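Local coordinates for protein binary enterotoxin of Clostridium perfringens component a (Clostridium perfringens, PDB 5WTZ) that probably transfers ADP-ribose from NAD+ to actin, serving as the enzymatic component of a two-part clostridial enterotoxin, at residues I57-Y66 with Y401-G409; N134-M145 with L178-K189. All coordinates share one frame; numbering follows the deposited sequence.

Contact 1: I57-Y66 with Y401-G409; sequences IKKKFALDNY and YYDESSLGG
The junction between the two ADP-ribosyltransferase-like halves is formed in part by K58 and Y66, at and just beyond the end of helix 36-61, gripping the end of strand 391-403 at Y402 and the loop after it at E404. The K58 chain runs extended to CE, then bends (chi4 -68°), which brings NZ within 2.7 Å of Y402 O, in the carbonyl plane. The same NZ makes a salt bridge to E404 OE1 (2.8 Å) on its anti side, tilted 34° out of the carboxylate plane. E404 OE2, which lies at the edge of the Y66 ring, accepts from its hydroxyl on the syn side (OH to OE2, 2.7 Å), while A62 CB packs on one ring face. Two donors, one positive, would favour a charged carboxylate. I57 CG2 sits over one face of the Y401 ring, 4.2 Å from its centroid; F61 CB reaches Y401 OH at 3.5 Å. One water joins that hydroxyl to K58 O, a second to F61 O and D403 OD2. D403 OD1 closes an Asx turn with S405 N. I415 of strand 411-420 and I359 of strand 358-364 also pack on Y401, and F61 O accepts a bond from R300, an NADH-binding residue.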
loop_
_atom_site.group_PDB
_atom_site.type_symbol
_atom_site.label_atom_id
_atom_site.label_comp_id
_atom_site.label_asym_id
_atom_site.label_seq_id
_atom_site.Cartn_x
_atom_site.Cartn_y
_atom_site.Cartn_z
ATOM N N ILE A 57 -1.948 -7.318 -7.945
ATOM C CA ILE A 57 -2.783 -6.161 -7.646
ATOM C C ILE A 57 -4.252 -6.389 -8.026
ATOM O O ILE A 57 -5.152 -6.184 -7.187
ATOM C CB ILE A 57 -2.230 -4.910 -8.355
ATOM C CG1 ILE A 57 -0.882 -4.547 -7.723
ATOM C CG2 ILE A 57 -3.218 -3.759 -8.260
ATOM C CD1 ILE A 57 -0.157 -3.369 -8.373
ATOM N N LYS A 58 -4.487 -6.809 -9.270
ATOM C CA LYS A 58 -5.813 -7.215 -9.748
ATOM C C LYS A 58 -6.483 -8.157 -8.760
ATOM O O LYS A 58 -7.637 -7.956 -8.359
ATOM C CB LYS A 58 -5.719 -7.919 -11.110
ATOM C CG LYS A 58 -5.382 -7.040 -12.300
ATOM C CD LYS A 58 -5.148 -7.914 -13.530
ATOM C CE LYS A 58 -4.826 -7.078 -14.757
ATOM N NZ LYS A 58 -6.007 -6.283 -15.188
ATOM N N LYS A 59 -5.748 -9.197 -8.371
ATOM C CA LYS A 59 -6.318 -10.278 -7.593
ATOM C C LYS A 59 -6.718 -9.816 -6.198
ATOM O O LYS A 59 -7.807 -10.127 -5.725
ATOM C CB LYS A 59 -5.332 -11.444 -7.488
ATOM C CG LYS A 59 -5.894 -12.666 -6.785
ATOM C CD LYS A 59 -4.785 -13.653 -6.458
ATOM C CE LYS A 59 -5.315 -14.863 -5.680
ATOM N NZ LYS A 59 -6.441 -15.516 -6.392
ATOM N N LYS A 60 -5.841 -9.072 -5.536
ATOM C CA LYS A 60 -6.106 -8.721 -4.150
ATOM C C LYS A 60 -7.201 -7.662 -4.020
ATOM O O LYS A 60 -7.851 -7.582 -2.981
ATOM C CB LYS A 60 -4.821 -8.262 -3.454
ATOM C CG LYS A 60 -4.213 -6.967 -3.918
ATOM C CD LYS A 60 -2.812 -6.897 -3.323
ATOM C CE LYS A 60 -2.196 -5.521 -3.377
ATOM N NZ LYS A 60 -0.781 -5.617 -2.883
ATOM N N PHE A 61 -7.433 -6.880 -5.069
ATOM C CA PHE A 61 -8.515 -5.889 -5.017
ATOM C C PHE A 61 -9.829 -6.373 -5.652
ATOM O O PHE A 61 -10.831 -5.659 -5.630
ATOM C CB PHE A 61 -8.070 -4.597 -5.684
ATOM C CG PHE A 61 -7.068 -3.818 -4.883
ATOM C CD1 PHE A 61 -7.442 -3.214 -3.695
ATOM C CD2 PHE A 61 -5.751 -3.704 -5.314
ATOM C CE1 PHE A 61 -6.525 -2.494 -2.935
ATOM C CE2 PHE A 61 -4.826 -2.982 -4.558
ATOM C CZ PHE A 61 -5.222 -2.378 -3.369
ATOM N N ALA A 62 -9.824 -7.578 -6.214
ATOM C CA ALA A 62 -11.000 -8.121 -6.895
ATOM C C ALA A 62 -12.151 -8.466 -5.956
ATOM O O ALA A 62 -11.998 -8.536 -4.720
ATOM C CB ALA A 62 -10.616 -9.360 -7.693
ATOM N N LEU A 63 -13.309 -8.725 -6.559
ATOM C CA LEU A 63 -14.448 -9.262 -5.844
ATOM C C LEU A 63 -14.129 -10.668 -5.365
ATOM O O LEU A 63 -13.210 -11.304 -5.872
ATOM C CB LEU A 63 -15.696 -9.279 -6.724
ATOM C CG LEU A 63 -16.278 -7.916 -7.082
ATOM C CD1 LEU A 63 -17.166 -8.058 -8.307
ATOM C CD2 LEU A 63 -17.070 -7.381 -5.899
ATOM N N ASP A 64 -14.910 -11.152 -4.407
ATOM C CA ASP A 64 -14.613 -12.408 -3.714
ATOM C C ASP A 64 -14.550 -13.648 -4.596
ATOM O O ASP A 64 -13.700 -14.507 -4.374
ATOM C CB ASP A 64 -15.635 -12.639 -2.601
ATOM C CG ASP A 64 -15.459 -11.670 -1.452
ATOM O OD1 ASP A 64 -14.788 -10.630 -1.646
ATOM O OD2 ASP A 64 -15.976 -11.953 -0.350
ATOM N N ASN A 65 -15.440 -13.763 -5.579
ATOM C CA ASN A 65 -15.459 -14.969 -6.395
ATOM C C ASN A 65 -14.946 -14.701 -7.792
ATOM O O ASN A 65 -15.346 -15.332 -8.767
ATOM C CB ASN A 65 -16.855 -15.587 -6.439
ATOM C CG ASN A 65 -17.302 -16.086 -5.082
ATOM O OD1 ASN A 65 -18.448 -15.891 -4.680
ATOM N ND2 ASN A 65 -16.367 -16.667 -4.334
ATOM N N TYR A 66 -14.053 -13.726 -7.859
ATOM C CA TYR A 66 -13.168 -13.532 -8.988
ATOM C C TYR A 66 -12.176 -14.687 -8.999
ATOM O O TYR A 66 -11.393 -14.835 -8.058
ATOM C CB TYR A 66 -12.471 -12.185 -8.838
ATOM C CG TYR A 66 -11.336 -11.873 -9.767
ATOM C CD1 TYR A 66 -11.554 -11.159 -10.934
ATOM C CD2 TYR A 66 -10.027 -12.212 -9.438
ATOM C CE1 TYR A 66 -10.510 -10.831 -11.770
ATOM C CE2 TYR A 66 -8.969 -11.877 -10.267
ATOM C CZ TYR A 66 -9.218 -11.189 -11.432
ATOM O OH TYR A 66 -8.177 -10.856 -12.268
ATOM N N TYR A 401 -4.690 0.796 -11.779
ATOM C CA TYR A 401 -4.683 -0.541 -12.372
ATOM C C TYR A 401 -5.987 -0.743 -13.110
ATOM O O TYR A 401 -6.937 0.010 -12.925
ATOM C CB TYR A 401 -4.462 -1.635 -11.318
ATOM C CG TYR A 401 -5.724 -2.170 -10.676
ATOM C CD1 TYR A 401 -6.342 -1.471 -9.656
ATOM C CD2 TYR A 401 -6.291 -3.387 -11.089
ATOM C CE1 TYR A 401 -7.500 -1.962 -9.042
ATOM C CE2 TYR A 401 -7.454 -3.878 -10.490
ATOM C CZ TYR A 401 -8.042 -3.155 -9.466
ATOM O OH TYR A 401 -9.190 -3.617 -8.864
ATOM N N TYR A 402 -6.022 -1.749 -13.962
ATOM C CA TYR A 402 -7.200 -1.990 -14.770
ATOM C C TYR A 402 -8.025 -3.139 -14.210
ATOM O O TYR A 402 -7.582 -4.286 -14.222
ATOM C CB TYR A 402 -6.803 -2.275 -16.220
ATOM C CG TYR A 402 -7.994 -2.487 -17.117
ATOM C CD1 TYR A 402 -8.828 -1.425 -17.465
ATOM C CD2 TYR A 402 -8.311 -3.749 -17.589
ATOM C CE1 TYR A 402 -9.932 -1.618 -18.284
ATOM C CE2 TYR A 402 -9.412 -3.953 -18.414
ATOM C CZ TYR A 402 -10.219 -2.889 -18.756
ATOM O OH TYR A 402 -11.310 -3.108 -19.571
ATOM N N ASP A 403 -9.211 -2.813 -13.698
ATOM C CA ASP A 403 -10.186 -3.826 -13.285
ATOM C C ASP A 403 -10.931 -4.298 -14.517
ATOM O O ASP A 403 -11.815 -3.599 -15.021
ATOM C CB ASP A 403 -11.168 -3.270 -12.241
ATOM C CG ASP A 403 -12.107 -4.347 -11.671
ATOM O OD1 ASP A 403 -12.181 -5.464 -12.230
ATOM O OD2 ASP A 403 -12.774 -4.072 -10.651
ATOM N N GLU A 404 -10.583 -5.492 -14.987
ATOM C CA GLU A 404 -11.101 -6.020 -16.245
ATOM C C GLU A 404 -12.443 -6.710 -16.073
ATOM O O GLU A 404 -13.077 -7.106 -17.049
ATOM C CB GLU A 404 -10.093 -7.001 -16.865
ATOM C CG GLU A 404 -10.029 -8.386 -16.209
ATOM C CD GLU A 404 -9.261 -8.409 -14.890
ATOM O OE1 GLU A 404 -8.490 -7.463 -14.605
ATOM O OE2 GLU A 404 -9.431 -9.386 -14.129
ATOM N N SER A 405 -12.873 -6.860 -14.828
ATOM C CA SER A 405 -14.083 -7.621 -14.535
ATOM C C SER A 405 -15.349 -6.862 -14.922
ATOM O O SER A 405 -15.423 -5.621 -14.821
ATOM C CB SER A 405 -14.137 -8.002 -13.048
ATOM O OG SER A 405 -14.425 -6.882 -12.232
ATOM N N SER A 406 -16.346 -7.629 -15.344
ATOM C CA SER A 406 -17.653 -7.097 -15.683
ATOM C C SER A 406 -18.316 -6.432 -14.480
ATOM O O SER A 406 -18.795 -5.302 -14.574
ATOM C CB SER A 406 -18.548 -8.208 -16.228
ATOM O OG SER A 406 -19.786 -7.685 -16.677
ATOM N N LEU A 407 -18.337 -7.114 -13.340
ATOM C CA LEU A 407 -18.987 -6.550 -12.164
ATOM C C LEU A 407 -18.185 -5.385 -11.582
ATOM O O LEU A 407 -18.731 -4.500 -10.923
ATOM C CB LEU A 407 -19.200 -7.632 -11.106
ATOM C CG LEU A 407 -20.205 -8.732 -11.449
ATOM C CD1 LEU A 407 -20.273 -9.743 -10.320
ATOM C CD2 LEU A 407 -21.575 -8.136 -11.704
ATOM N N GLY A 408 -16.882 -5.379 -11.839
ATOM C CA GLY A 408 -16.008 -4.329 -11.345
ATOM C C GLY A 408 -16.080 -3.078 -12.199
ATOM O O GLY A 408 -15.633 -2.013 -11.785
ATOM N N GLY A 409 -16.634 -3.212 -13.399
ATOM C CA GLY A 409 -16.874 -2.062 -14.259
ATOM C C GLY A 409 -15.987 -1.901 -15.483
ATOM O O GLY A 409 -16.093 -0.889 -16.182
HETATM O O HOH W 1 -9.533 -6.274 -9.317
HETATM O O HOH W 2 -11.638 -3.394 -7.767
#

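Contact 2: N134-M145 with L178-K189; sequences NFIQDGFKDVTM and LRVLIDQGYSLK
R179 reaches back over the neighbouring strand from V143 to D142: its CB lies 3.4 Å from V143 O, and CG still skirts that oxygen. At CD the chain kinks (chi3 60°), turning the guanidinium over V143 O, which lies beneath one of its faces. NE then meets D142 OD2 at 3.0 Å and NH2 meets the same OD2 at 2.7 Å, a side-on salt bridge to a single oxygen. The two nitrogens come from opposite faces of the carboxylate, whose plane stands 72° from the guanidinium, while Y45 OH bonds the other oxygen, OD1. At the tip, NH1 rests 3.3 Å from T144 CG2. Two antiparallel strand pairs make up this part of the ADP-ribosyltransferase fold: 141-144 with 179-182 in a three-stranded sheet, and 134-136 with 187-189 at the edge of a five-stranded one. V143 and V180 form a hydrogen-bonded pair in the first, F135 and L188 in the second. On the V143 face, M145 CE touches V180 CG2 at 3.7 Å. Between the pairs, Q184 CG lies over the centre of the F140 ring, 3.8 Å from its centroid in a CH-pi contact, and the edge of that ring meets I182 O.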
loop_
_atom_site.group_PDB
_atom_site.type_symbol
_atom_site.label_atom_id
_atom_site.label_comp_id
_atom_site.label_asym_id
_atom_site.label_seq_id
_atom_site.Cartn_x
_atom_site.Cartn_y
_atom_site.Cartn_z
ATOM N N ASN A 134 4.869 5.657 4.945
ATOM C CA ASN A 134 5.271 4.300 4.613
ATOM C C ASN A 134 4.762 3.987 3.218
ATOM O O ASN A 134 3.544 4.017 2.987
ATOM C CB ASN A 134 4.725 3.290 5.623
ATOM C CG ASN A 134 5.341 3.443 7.014
ATOM O OD1 ASN A 134 6.456 3.937 7.172
ATOM N ND2 ASN A 134 4.613 2.996 8.023
ATOM N N PHE A 135 5.686 3.728 2.284
ATOM C CA PHE A 135 5.330 3.501 0.882
ATOM C C PHE A 135 5.131 2.016 0.602
ATOM O O PHE A 135 6.086 1.239 0.520
ATOM C CB PHE A 135 6.395 4.078 -0.067
ATOM C CG PHE A 135 6.404 5.590 -0.117
ATOM C CD1 PHE A 135 5.459 6.282 -0.866
ATOM C CD2 PHE A 135 7.334 6.316 0.620
ATOM C CE1 PHE A 135 5.455 7.686 -0.898
ATOM C CE2 PHE A 135 7.340 7.718 0.594
ATOM C CZ PHE A 135 6.404 8.394 -0.170
ATOM N N ILE A 136 3.874 1.626 0.466
ATOM C CA ILE A 136 3.533 0.233 0.244
ATOM C C ILE A 136 4.080 -0.248 -1.097
ATOM O O ILE A 136 3.893 0.392 -2.132
ATOM C CB ILE A 136 1.980 0.021 0.342
ATOM C CG1 ILE A 136 1.526 0.243 1.792
ATOM C CG2 ILE A 136 1.592 -1.371 -0.139
ATOM C CD1 ILE A 136 0.011 0.269 1.973
ATOM N N GLN A 137 4.756 -1.393 -1.080
ATOM C CA GLN A 137 5.323 -1.961 -2.298
ATOM C C GLN A 137 4.523 -3.170 -2.784
ATOM O O GLN A 137 4.599 -4.252 -2.193
ATOM C CB GLN A 137 6.781 -2.353 -2.055
ATOM C CG GLN A 137 7.612 -1.219 -1.465
ATOM C CD GLN A 137 7.781 -0.059 -2.424
ATOM O OE1 GLN A 137 8.161 -0.249 -3.586
ATOM N NE2 GLN A 137 7.532 1.149 -1.944
ATOM N N ASP A 138 3.774 -2.987 -3.875
ATOM C CA ASP A 138 2.926 -4.050 -4.422
ATOM C C ASP A 138 3.725 -5.107 -5.174
ATOM O O ASP A 138 4.722 -4.801 -5.821
ATOM C CB ASP A 138 1.867 -3.475 -5.352
ATOM C CG ASP A 138 0.888 -2.613 -4.615
ATOM O OD1 ASP A 138 0.119 -3.177 -3.811
ATOM O OD2 ASP A 138 0.907 -1.392 -4.826
ATOM N N GLY A 139 3.266 -6.350 -5.099
ATOM C CA GLY A 139 3.926 -7.443 -5.793
ATOM C C GLY A 139 5.272 -7.821 -5.196
ATOM O O GLY A 139 5.617 -7.403 -4.086
ATOM N N PHE A 140 6.020 -8.637 -5.927
ATOM C CA PHE A 140 7.388 -8.966 -5.554
ATOM C C PHE A 140 8.303 -7.855 -6.043
ATOM O O PHE A 140 8.020 -7.187 -7.038
ATOM C CB PHE A 140 7.820 -10.317 -6.137
ATOM C CG PHE A 140 6.911 -11.452 -5.769
ATOM C CD1 PHE A 140 7.063 -12.120 -4.573
ATOM C CD2 PHE A 140 5.883 -11.834 -6.619
ATOM C CE1 PHE A 140 6.203 -13.156 -4.230
ATOM C CE2 PHE A 140 5.026 -12.862 -6.284
ATOM C CZ PHE A 140 5.186 -13.527 -5.088
ATOM N N LYS A 141 9.402 -7.651 -5.336
ATOM C CA LYS A 141 10.338 -6.603 -5.694
ATOM C C LYS A 141 11.718 -7.205 -5.890
ATOM O O LYS A 141 12.320 -7.709 -4.950
ATOM C CB LYS A 141 10.360 -5.513 -4.610
ATOM C CG LYS A 141 11.339 -4.374 -4.882
ATOM C CD LYS A 141 11.159 -3.804 -6.284
ATOM C CE LYS A 141 11.862 -2.455 -6.432
ATOM N NZ LYS A 141 11.603 -1.818 -7.759
ATOM N N ASP A 142 12.216 -7.175 -7.120
ATOM C CA ASP A 142 13.557 -7.662 -7.368
ATOM C C ASP A 142 14.503 -6.481 -7.443
ATOM O O ASP A 142 14.138 -5.412 -7.940
ATOM C CB ASP A 142 13.620 -8.517 -8.634
ATOM C CG ASP A 142 13.014 -7.835 -9.846
ATOM O OD1 ASP A 142 11.768 -7.845 -9.990
ATOM O OD2 ASP A 142 13.794 -7.309 -10.668
ATOM N N VAL A 143 15.704 -6.677 -6.906
ATOM C CA VAL A 143 16.687 -5.614 -6.760
ATOM C C VAL A 143 18.095 -6.110 -7.047
ATOM O O VAL A 143 18.294 -7.296 -7.313
ATOM C CB VAL A 143 16.652 -5.024 -5.343
ATOM C CG1 VAL A 143 15.331 -4.331 -5.102
ATOM C CG2 VAL A 143 16.871 -6.122 -4.318
ATOM N N THR A 144 19.070 -5.209 -6.970
ATOM C CA THR A 144 20.465 -5.574 -7.200
ATOM C C THR A 144 21.303 -5.404 -5.927
ATOM O O THR A 144 20.911 -4.690 -5.000
ATOM C CB THR A 144 21.072 -4.751 -8.350
ATOM O OG1 THR A 144 21.144 -3.371 -7.979
ATOM C CG2 THR A 144 20.208 -4.871 -9.579
ATOM N N MET A 145 22.457 -6.069 -5.885
ATOM C CA MET A 145 23.265 -6.157 -4.666
ATOM C C MET A 145 24.248 -5.014 -4.475
ATOM O O MET A 145 24.799 -4.842 -3.388
ATOM C CB MET A 145 24.048 -7.468 -4.652
ATOM C CG MET A 145 23.168 -8.685 -4.714
ATOM S SD MET A 145 24.086 -10.225 -4.814
ATOM C CE MET A 145 22.759 -11.251 -5.470
ATOM N N LEU A 178 23.951 -10.435 -10.329
ATOM C CA LEU A 178 22.771 -11.198 -9.914
ATOM C C LEU A 178 21.755 -10.394 -9.108
ATOM O O LEU A 178 22.112 -9.463 -8.380
ATOM C CB LEU A 178 23.200 -12.379 -9.072
ATOM C CG LEU A 178 23.695 -13.525 -9.924
ATOM C CD1 LEU A 178 24.668 -14.243 -9.062
ATOM C CD2 LEU A 178 22.552 -14.429 -10.334
ATOM N N ARG A 179 20.491 -10.792 -9.210
ATOM C CA ARG A 179 19.400 -10.053 -8.572
ATOM C C ARG A 179 18.898 -10.697 -7.279
ATOM O O ARG A 179 19.166 -11.863 -6.985
ATOM C CB ARG A 179 18.231 -9.895 -9.548
ATOM C CG ARG A 179 18.648 -9.396 -10.913
ATOM C CD ARG A 179 17.445 -9.080 -11.795
ATOM N NE ARG A 179 16.605 -8.042 -11.209
ATOM C CZ ARG A 179 16.933 -6.755 -11.176
ATOM N NH1 ARG A 179 18.081 -6.352 -11.697
ATOM N NH2 ARG A 179 16.116 -5.870 -10.624
ATOM N N VAL A 180 18.165 -9.907 -6.510
ATOM C CA VAL A 180 17.598 -10.358 -5.258
ATOM C C VAL A 180 16.084 -10.224 -5.314
ATOM O O VAL A 180 15.556 -9.156 -5.589
ATOM C CB VAL A 180 18.162 -9.552 -4.071
ATOM C CG1 VAL A 180 17.429 -9.911 -2.780
ATOM C CG2 VAL A 180 19.669 -9.786 -3.950
ATOM N N LEU A 181 15.386 -11.317 -5.060
ATOM C CA LEU A 181 13.943 -11.319 -5.159
ATOM C C LEU A 181 13.318 -11.262 -3.764
ATOM O O LEU A 181 13.473 -12.181 -2.962
ATOM C CB LEU A 181 13.482 -12.556 -5.936
ATOM C CG LEU A 181 11.999 -12.776 -6.227
ATOM C CD1 LEU A 181 11.335 -11.528 -6.756
ATOM C CD2 LEU A 181 11.846 -13.925 -7.212
ATOM N N ILE A 182 12.632 -10.163 -3.475
ATOM C CA ILE A 182 12.030 -9.966 -2.159
ATOM C C ILE A 182 10.548 -10.336 -2.155
ATOM O O ILE A 182 9.804 -9.973 -3.068
ATOM C CB ILE A 182 12.170 -8.506 -1.686
ATOM C CG1 ILE A 182 13.618 -8.034 -1.817
ATOM C CG2 ILE A 182 11.668 -8.359 -0.256
ATOM C CD1 ILE A 182 13.754 -6.528 -1.863
ATOM N N ASP A 183 10.129 -11.053 -1.117
ATOM C CA ASP A 183 8.732 -11.450 -0.943
ATOM C C ASP A 183 7.728 -10.281 -0.981
ATOM O O ASP A 183 8.083 -9.114 -0.773
ATOM C CB ASP A 183 8.592 -12.208 0.379
ATOM C CG ASP A 183 7.418 -13.161 0.389
ATOM O OD1 ASP A 183 6.782 -13.322 -0.672
ATOM O OD2 ASP A 183 7.146 -13.760 1.456
ATOM N N GLN A 184 6.471 -10.619 -1.257
ATOM C CA GLN A 184 5.361 -9.685 -1.183
ATOM C C GLN A 184 5.106 -9.253 0.253
ATOM O O GLN A 184 5.530 -9.933 1.187
ATOM C CB GLN A 184 4.081 -10.315 -1.742
ATOM C CG GLN A 184 3.920 -10.281 -3.247
ATOM C CD GLN A 184 2.503 -10.639 -3.668
ATOM O OE1 GLN A 184 1.752 -9.790 -4.150
ATOM N NE2 GLN A 184 2.129 -11.898 -3.472
ATOM N N GLY A 185 4.416 -8.124 0.418
ATOM C CA GLY A 185 3.906 -7.704 1.713
ATOM C C GLY A 185 4.656 -6.599 2.435
ATOM O O GLY A 185 4.315 -6.256 3.566
ATOM N N TYR A 186 5.664 -6.014 1.798
ATOM C CA TYR A 186 6.469 -5.019 2.497
ATOM C C TYR A 186 6.209 -3.590 2.056
ATOM O O TYR A 186 5.557 -3.325 1.037
ATOM C CB TYR A 186 7.963 -5.345 2.335
ATOM C CG TYR A 186 8.348 -6.661 2.955
ATOM C CD1 TYR A 186 8.650 -6.753 4.310
ATOM C CD2 TYR A 186 8.391 -7.821 2.196
ATOM C CE1 TYR A 186 8.993 -7.962 4.885
ATOM C CE2 TYR A 186 8.732 -9.039 2.763
ATOM C CZ TYR A 186 9.032 -9.103 4.106
ATOM O OH TYR A 186 9.374 -10.308 4.673
ATOM N N SER A 187 6.734 -2.666 2.853
ATOM C CA SER A 187 6.688 -1.252 2.543
ATOM C C SER A 187 8.069 -0.609 2.736
ATOM O O SER A 187 8.953 -1.178 3.380
ATOM C CB SER A 187 5.654 -0.544 3.422
ATOM O OG SER A 187 4.410 -1.246 3.442
ATOM N N LEU A 188 8.223 0.583 2.177
ATOM C CA LEU A 188 9.446 1.360 2.281
ATOM C C LEU A 188 9.271 2.556 3.210
ATOM O O LEU A 188 8.325 3.339 3.064
ATOM C CB LEU A 188 9.870 1.820 0.879
ATOM C CG LEU A 188 11.137 2.635 0.641
ATOM C CD1 LEU A 188 11.529 2.476 -0.809
ATOM C CD2 LEU A 188 10.923 4.110 0.962
ATOM N N LYS A 189 10.203 2.707 4.144
ATOM C CA LYS A 189 10.239 3.852 5.059
ATOM C C LYS A 189 11.567 4.576 4.936
ATOM O O LYS A 189 12.626 4.012 5.262
ATOM C CB LYS A 189 10.030 3.395 6.498
ATOM C CG LYS A 189 10.029 4.518 7.507
ATOM C CD LYS A 189 9.933 3.983 8.916
ATOM C CE LYS A 189 9.743 5.124 9.910
ATOM N NZ LYS A 189 9.766 4.617 11.298
HETATM O O HOH W 3 6.848 -6.034 -0.803
HETATM O O HOH W 4 3.663 -6.730 -2.054
HETATM O O HOH W 5 0.855 -7.436 -4.329
#

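From the N terminus, the chain first lays down 57-66 at the end of helix 36-61. It then runs through 134-145 and, after 32 residues, returns at 178-189, where contact 2 closes a short loop inside the first ADP-ribosyltransferase-like half. Contact 1 closes only at 401-409, in the second half, with 334 residues between its segments, so contact 2 nests wholly within its loop. Their centres lie 23 Å apart, yet they touch at D138. K60 NZ makes a 2.8 Å salt bridge to D138 OD1, and I57 CD1 packs on D138 CB. R361 also pairs with D138, so the loop at D138 is tied both to helix 36-61 and to strand 358-364 of the second half.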